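Local coordinates for protein synaptotagmin-1 (Arabidopsis thaliana, PDB 7AS6) that helps maintain plasma membrane integrity during freezing and osmotic stress and probably binds calcium and phospholipids through its C2 domains, at residues 35-48 with 60-72. Sequence-based numbering, arbitrary orientation.
Sequences IKLSEDKIPSKKTT and EEFKFSVRDPQTQ. With EDO (1,2-ethanediol), chain H.
With CG set anti to their carbonyl carbons (chi1 -52° and -66°), Phe62 and Phe64 both lean from strand 60-66 toward Ile35 and Lys45, two neighbours joined by backbone hydrogen bonds. Their broad rings suit the gap between two sheets. Branched Ile35 serves both: CG2 lies 3.6 Å from Phe64 CZ, while CD1 makes an off-centre CH-pi contact with Phe62. Leu37, buried and purely aliphatic, adds CB 3.9 Å from Phe64 CD2. Lys45 suits the border, because its CG packs 3.4 Å from Phe64 CZ while its NZ reaches a water shared with Lys63 N.

Polar groups close both ends. A carboxylate can accept repeatedly: Glu60 OE1 takes Thr48 N (2.8 Å) on its syn lone pair and also O2 of an ethanediol, probably from the crystallisation liquor. The Gln72 amide, donor and acceptor at once, bridges the loops after strands 31-37 and 60-66: NE2 bonds Ser38 O (3.0 Å) nearly in line with the C=O, though the N-H is bent (149°), whereas OE1 accepts from Arg67 N and Asp68 N on one face.

The contact thus joins the two sheets of the C2 beta-sandwich at their margin by an aromatic-aliphatic core, with a carboxylate and an amide satisfying backbone groups of the flanking loops.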
loop_
_atom_site.group_PDB
_atom_site.type_symbol
_atom_site.label_atom_id
_atom_site.label_comp_id
_atom_site.label_asym_id
_atom_site.label_seq_id
_atom_site.Cartn_x
_atom_site.Cartn_y
_atom_site.Cartn_z
ATOM N N ILE A 35 -2.512 3.275 2.840
ATOM C CA ILE A 35 -2.930 1.873 2.944
ATOM C C ILE A 35 -4.189 1.833 3.786
ATOM O O ILE A 35 -4.217 2.376 4.899
ATOM C CB ILE A 35 -1.852 0.964 3.556
ATOM C CG1 ILE A 35 -0.547 1.010 2.767
ATOM C CG2 ILE A 35 -2.364 -0.478 3.643
ATOM C CD1 ILE A 35 0.452 2.024 3.309
ATOM N N LYS A 36 -5.231 1.217 3.251
ATOM C CA LYS A 36 -6.493 1.057 3.955
ATOM C C LYS A 36 -6.873 -0.417 3.941
ATOM O O LYS A 36 -6.575 -1.136 2.986
ATOM C CB LYS A 36 -7.594 1.904 3.300
ATOM C CG LYS A 36 -8.904 1.964 4.068
ATOM C CD LYS A 36 -8.722 2.594 5.449
ATOM C CE LYS A 36 -9.474 1.792 6.528
ATOM N NZ LYS A 36 -8.635 0.718 7.185
ATOM N N LEU A 37 -7.529 -0.872 4.999
ATOM C CA LEU A 37 -8.056 -2.227 5.049
ATOM C C LEU A 37 -9.577 -2.161 5.009
ATOM O O LEU A 37 -10.190 -1.447 5.808
ATOM C CB LEU A 37 -7.576 -2.961 6.300
ATOM C CG LEU A 37 -8.048 -4.411 6.428
ATOM C CD1 LEU A 37 -7.431 -5.304 5.361
ATOM C CD2 LEU A 37 -7.736 -4.921 7.814
ATOM N N SER A 38 -10.175 -2.895 4.073
ATOM C CA SER A 38 -11.617 -2.838 3.895
ATOM C C SER A 38 -12.329 -3.336 5.143
ATOM O O SER A 38 -11.778 -4.098 5.944
ATOM C CB SER A 38 -12.051 -3.674 2.692
ATOM O OG SER A 38 -11.737 -5.045 2.877
ATOM N N GLU A 39 -13.576 -2.900 5.302
ATOM C CA GLU A 39 -14.386 -3.318 6.437
ATOM C C GLU A 39 -13.654 -3.012 7.746
ATOM O O GLU A 39 -13.457 -3.883 8.595
ATOM C CB GLU A 39 -14.750 -4.807 6.319
ATOM C CG GLU A 39 -15.746 -5.135 5.180
ATOM C CD GLU A 39 -15.139 -5.907 3.990
ATOM O OE1 GLU A 39 -14.561 -6.999 4.191
ATOM O OE2 GLU A 39 -15.262 -5.428 2.837
ATOM N N ASP A 40 -13.206 -1.763 7.880
ATOM C CA ASP A 40 -12.473 -1.303 9.055
ATOM C C ASP A 40 -12.631 0.208 9.156
ATOM O O ASP A 40 -12.598 0.909 8.139
ATOM C CB ASP A 40 -10.984 -1.686 8.984
ATOM C CG ASP A 40 -10.314 -1.739 10.361
ATOM O OD1 ASP A 40 -10.975 -1.389 11.365
ATOM O OD2 ASP A 40 -9.126 -2.136 10.438
ATOM N N LYS A 41 -12.818 0.701 10.383
ATOM C CA LYS A 41 -13.006 2.128 10.613
ATOM C C LYS A 41 -11.731 2.839 11.040
ATOM O O LYS A 41 -11.745 4.072 11.151
ATOM C CB LYS A 41 -14.102 2.369 11.663
ATOM C CG LYS A 41 -15.485 2.587 11.068
ATOM C CD LYS A 41 -15.516 3.827 10.193
ATOM C CE LYS A 41 -16.748 3.837 9.304
ATOM N NZ LYS A 41 -18.023 3.913 10.074
ATOM N N ILE A 42 -10.649 2.102 11.284
ATOM C CA ILE A 42 -9.330 2.691 11.517
ATOM C C ILE A 42 -9.037 3.644 10.365
ATOM O O ILE A 42 -9.265 3.290 9.198
ATOM C CB ILE A 42 -8.239 1.610 11.643
ATOM C CG1 ILE A 42 -8.317 0.913 13.001
ATOM C CG2 ILE A 42 -6.854 2.209 11.508
ATOM C CD1 ILE A 42 -7.674 1.706 14.130
ATOM N N PRO A 43 -8.583 4.868 10.633
ATOM C CA PRO A 43 -8.149 5.739 9.536
ATOM C C PRO A 43 -7.005 5.087 8.774
ATOM O O PRO A 43 -6.230 4.307 9.330
ATOM C CB PRO A 43 -7.689 7.016 10.248
ATOM C CG PRO A 43 -8.282 6.945 11.613
ATOM C CD PRO A 43 -8.394 5.495 11.951
ATOM N N SER A 44 -6.911 5.409 7.485
ATOM C CA SER A 44 -5.832 4.883 6.655
ATOM C C SER A 44 -4.469 5.232 7.256
ATOM O O SER A 44 -4.336 6.171 8.044
ATOM C CB SER A 44 -5.957 5.436 5.233
ATOM O OG SER A 44 -6.346 6.796 5.257
ATOM N N LYS A 45 -3.464 4.420 6.930
ATOM C CA LYS A 45 -2.077 4.674 7.288
ATOM C C LYS A 45 -1.344 5.217 6.077
ATOM O O LYS A 45 -1.767 5.017 4.936
ATOM C CB LYS A 45 -1.377 3.390 7.741
ATOM C CG LYS A 45 -2.238 2.412 8.502
ATOM C CD LYS A 45 -2.358 2.816 9.949
ATOM C CE LYS A 45 -2.649 1.611 10.831
ATOM N NZ LYS A 45 -1.972 1.809 12.140
ATOM N N LYS A 46 -0.201 5.852 6.313
ATOM C CA LYS A 46 0.585 6.258 5.165
ATOM C C LYS A 46 2.074 6.137 5.439
ATOM O O LYS A 46 2.532 6.209 6.583
ATOM C CB LYS A 46 0.216 7.691 4.705
ATOM C CG LYS A 46 0.480 8.804 5.687
ATOM C CD LYS A 46 0.053 10.165 5.038
ATOM C CE LYS A 46 0.592 11.390 5.802
ATOM N NZ LYS A 46 0.368 12.693 5.060
ATOM N N THR A 47 2.821 5.929 4.360
ATOM C CA THR A 47 4.271 5.989 4.413
ATOM C C THR A 47 4.755 7.432 4.413
ATOM O O THR A 47 3.991 8.385 4.212
ATOM C CB THR A 47 4.910 5.291 3.216
ATOM O OG1 THR A 47 4.762 6.137 2.071
ATOM C CG2 THR A 47 4.271 3.894 2.965
ATOM N N THR A 48 6.064 7.579 4.582
ATOM C CA THR A 48 6.681 8.875 4.441
ATOM C C THR A 48 6.670 9.303 2.979
ATOM O O THR A 48 6.461 8.497 2.064
ATOM C CB THR A 48 8.116 8.860 4.959
ATOM O OG1 THR A 48 8.865 7.853 4.257
ATOM C CG2 THR A 48 8.128 8.563 6.438
ATOM N N GLU A 60 8.726 0.331 4.755
ATOM C CA GLU A 60 8.029 0.841 5.917
ATOM C C GLU A 60 6.932 -0.139 6.282
ATOM O O GLU A 60 6.274 -0.717 5.405
ATOM C CB GLU A 60 7.488 2.249 5.621
ATOM C CG GLU A 60 8.562 3.313 5.866
ATOM C CD GLU A 60 8.153 4.731 5.420
ATOM O OE1 GLU A 60 6.961 5.093 5.568
ATOM O OE2 GLU A 60 9.040 5.490 4.947
ATOM N N GLU A 61 6.753 -0.352 7.574
ATOM C CA GLU A 61 5.953 -1.465 8.048
ATOM C C GLU A 61 4.730 -0.951 8.788
ATOM O O GLU A 61 4.829 -0.016 9.583
ATOM C CB GLU A 61 6.774 -2.376 8.973
ATOM C CG GLU A 61 7.381 -3.574 8.271
ATOM C CD GLU A 61 7.163 -4.869 9.051
ATOM O OE1 GLU A 61 7.208 -4.817 10.306
ATOM O OE2 GLU A 61 6.930 -5.933 8.413
ATOM N N PHE A 62 3.591 -1.589 8.540
ATOM C CA PHE A 62 2.321 -1.261 9.173
ATOM C C PHE A 62 1.645 -2.535 9.678
ATOM O O PHE A 62 1.812 -3.604 9.088
ATOM C CB PHE A 62 1.413 -0.558 8.188
ATOM C CG PHE A 62 2.063 0.605 7.517
ATOM C CD1 PHE A 62 2.041 1.842 8.109
ATOM C CD2 PHE A 62 2.727 0.443 6.313
ATOM C CE1 PHE A 62 2.647 2.921 7.509
ATOM C CE2 PHE A 62 3.338 1.497 5.713
ATOM C CZ PHE A 62 3.303 2.750 6.316
ATOM N N LYS A 63 0.856 -2.413 10.752
ATOM C CA LYS A 63 0.084 -3.525 11.308
ATOM C C LYS A 63 -1.411 -3.213 11.280
ATOM O O LYS A 63 -1.829 -2.106 11.641
ATOM C CB LYS A 63 0.491 -3.825 12.753
ATOM C CG LYS A 63 1.840 -4.492 12.932
ATOM C CD LYS A 63 2.477 -4.083 14.268
ATOM C CE LYS A 63 1.439 -3.984 15.386
ATOM N NZ LYS A 63 1.848 -3.008 16.443
ATOM N N PHE A 64 -2.212 -4.198 10.869
ATOM C CA PHE A 64 -3.669 -4.115 10.887
ATOM C C PHE A 64 -4.252 -5.306 11.636
ATOM O O PHE A 64 -3.768 -6.434 11.488
ATOM C CB PHE A 64 -4.249 -4.103 9.481
ATOM C CG PHE A 64 -3.887 -2.884 8.682
ATOM C CD1 PHE A 64 -2.726 -2.853 7.918
ATOM C CD2 PHE A 64 -4.715 -1.769 8.683
ATOM C CE1 PHE A 64 -2.393 -1.718 7.170
ATOM C CE2 PHE A 64 -4.393 -0.632 7.934
ATOM C CZ PHE A 64 -3.235 -0.612 7.180
ATOM N N SER A 65 -5.308 -5.058 12.415
ATOM C CA SER A 65 -6.086 -6.143 13.005
ATOM C C SER A 65 -6.957 -6.780 11.933
ATOM O O SER A 65 -7.618 -6.077 11.159
ATOM C CB SER A 65 -6.955 -5.627 14.151
ATOM O OG SER A 65 -6.164 -5.268 15.267
ATOM N N VAL A 66 -6.951 -8.108 11.879
ATOM C CA VAL A 66 -7.696 -8.856 10.875
ATOM C C VAL A 66 -8.921 -9.462 11.535
ATOM O O VAL A 66 -8.807 -10.157 12.553
ATOM C CB VAL A 66 -6.834 -9.953 10.232
ATOM C CG1 VAL A 66 -7.596 -10.609 9.086
ATOM C CG2 VAL A 66 -5.523 -9.381 9.748
ATOM N N ARG A 67 -10.094 -9.203 10.948
ATOM C CA ARG A 67 -11.356 -9.743 11.431
ATOM C C ARG A 67 -11.978 -10.772 10.501
ATOM O O ARG A 67 -12.835 -11.538 10.948
ATOM C CB ARG A 67 -12.361 -8.608 11.680
ATOM C CG ARG A 67 -12.022 -7.794 12.918
ATOM C CD ARG A 67 -12.824 -6.514 13.027
ATOM N NE ARG A 67 -12.454 -5.783 14.237
ATOM C CZ ARG A 67 -11.491 -4.866 14.300
ATOM N NH1 ARG A 67 -10.793 -4.542 13.217
ATOM N NH2 ARG A 67 -11.229 -4.263 15.449
ATOM N N ASP A 68 -11.573 -10.819 9.236
ATOM C CA ASP A 68 -11.989 -11.894 8.343
ATOM C C ASP A 68 -10.985 -12.045 7.206
ATOM O O ASP A 68 -11.043 -11.298 6.221
ATOM C CB ASP A 68 -13.385 -11.640 7.773
ATOM C CG ASP A 68 -14.016 -12.899 7.196
ATOM O OD1 ASP A 68 -15.061 -13.337 7.722
ATOM O OD2 ASP A 68 -13.454 -13.467 6.233
ATOM N N PRO A 69 -10.060 -13.003 7.301
ATOM C CA PRO A 69 -9.060 -13.162 6.235
ATOM C C PRO A 69 -9.668 -13.499 4.889
ATOM O O PRO A 69 -9.001 -13.317 3.864
ATOM C CB PRO A 69 -8.173 -14.306 6.750
ATOM C CG PRO A 69 -8.452 -14.399 8.221
ATOM C CD PRO A 69 -9.874 -13.975 8.390
ATOM N N GLN A 70 -10.917 -13.971 4.858
ATOM C CA GLN A 70 -11.544 -14.374 3.604
ATOM C C GLN A 70 -12.109 -13.182 2.837
ATOM O O GLN A 70 -12.018 -13.140 1.604
ATOM C CB GLN A 70 -12.653 -15.394 3.879
ATOM C CG GLN A 70 -12.173 -16.712 4.449
ATOM C CD GLN A 70 -11.306 -17.468 3.464
ATOM O OE1 GLN A 70 -11.528 -17.401 2.257
ATOM N NE2 GLN A 70 -10.299 -18.176 3.971
ATOM N N THR A 71 -12.695 -12.208 3.541
ATOM C CA THR A 71 -13.428 -11.117 2.905
ATOM C C THR A 71 -12.593 -9.861 2.697
ATOM O O THR A 71 -12.814 -9.134 1.717
ATOM C CB THR A 71 -14.653 -10.744 3.746
ATOM O OG1 THR A 71 -15.431 -11.917 3.997
ATOM C CG2 THR A 71 -15.525 -9.709 3.020
ATOM N N GLN A 72 -11.650 -9.587 3.597
ATOM C CA GLN A 72 -11.033 -8.269 3.687
ATOM C C GLN A 72 -9.913 -8.097 2.672
ATOM O O GLN A 72 -9.147 -9.027 2.404
ATOM C CB GLN A 72 -10.493 -8.038 5.093
ATOM C CG GLN A 72 -11.540 -7.566 6.060
ATOM C CD GLN A 72 -10.979 -7.371 7.442
ATOM O OE1 GLN A 72 -10.362 -8.274 8.000
ATOM N NE2 GLN A 72 -11.175 -6.182 8.003
HETATM C C1 EDO H . 5.125 3.801 9.874
HETATM O O1 EDO H . 5.581 2.647 10.589
HETATM C C2 EDO H . 5.848 3.861 8.530
HETATM O O2 EDO H . 5.622 5.140 7.905
HETATM O O HOH W 1 -14.291 -6.846 0.935
HETATM O O HOH W 2 -6.637 -2.514 12.220
HETATM O O HOH W 3 -9.948 -5.478 10.766
HETATM O O HOH W 4 0.841 0.549 11.943
#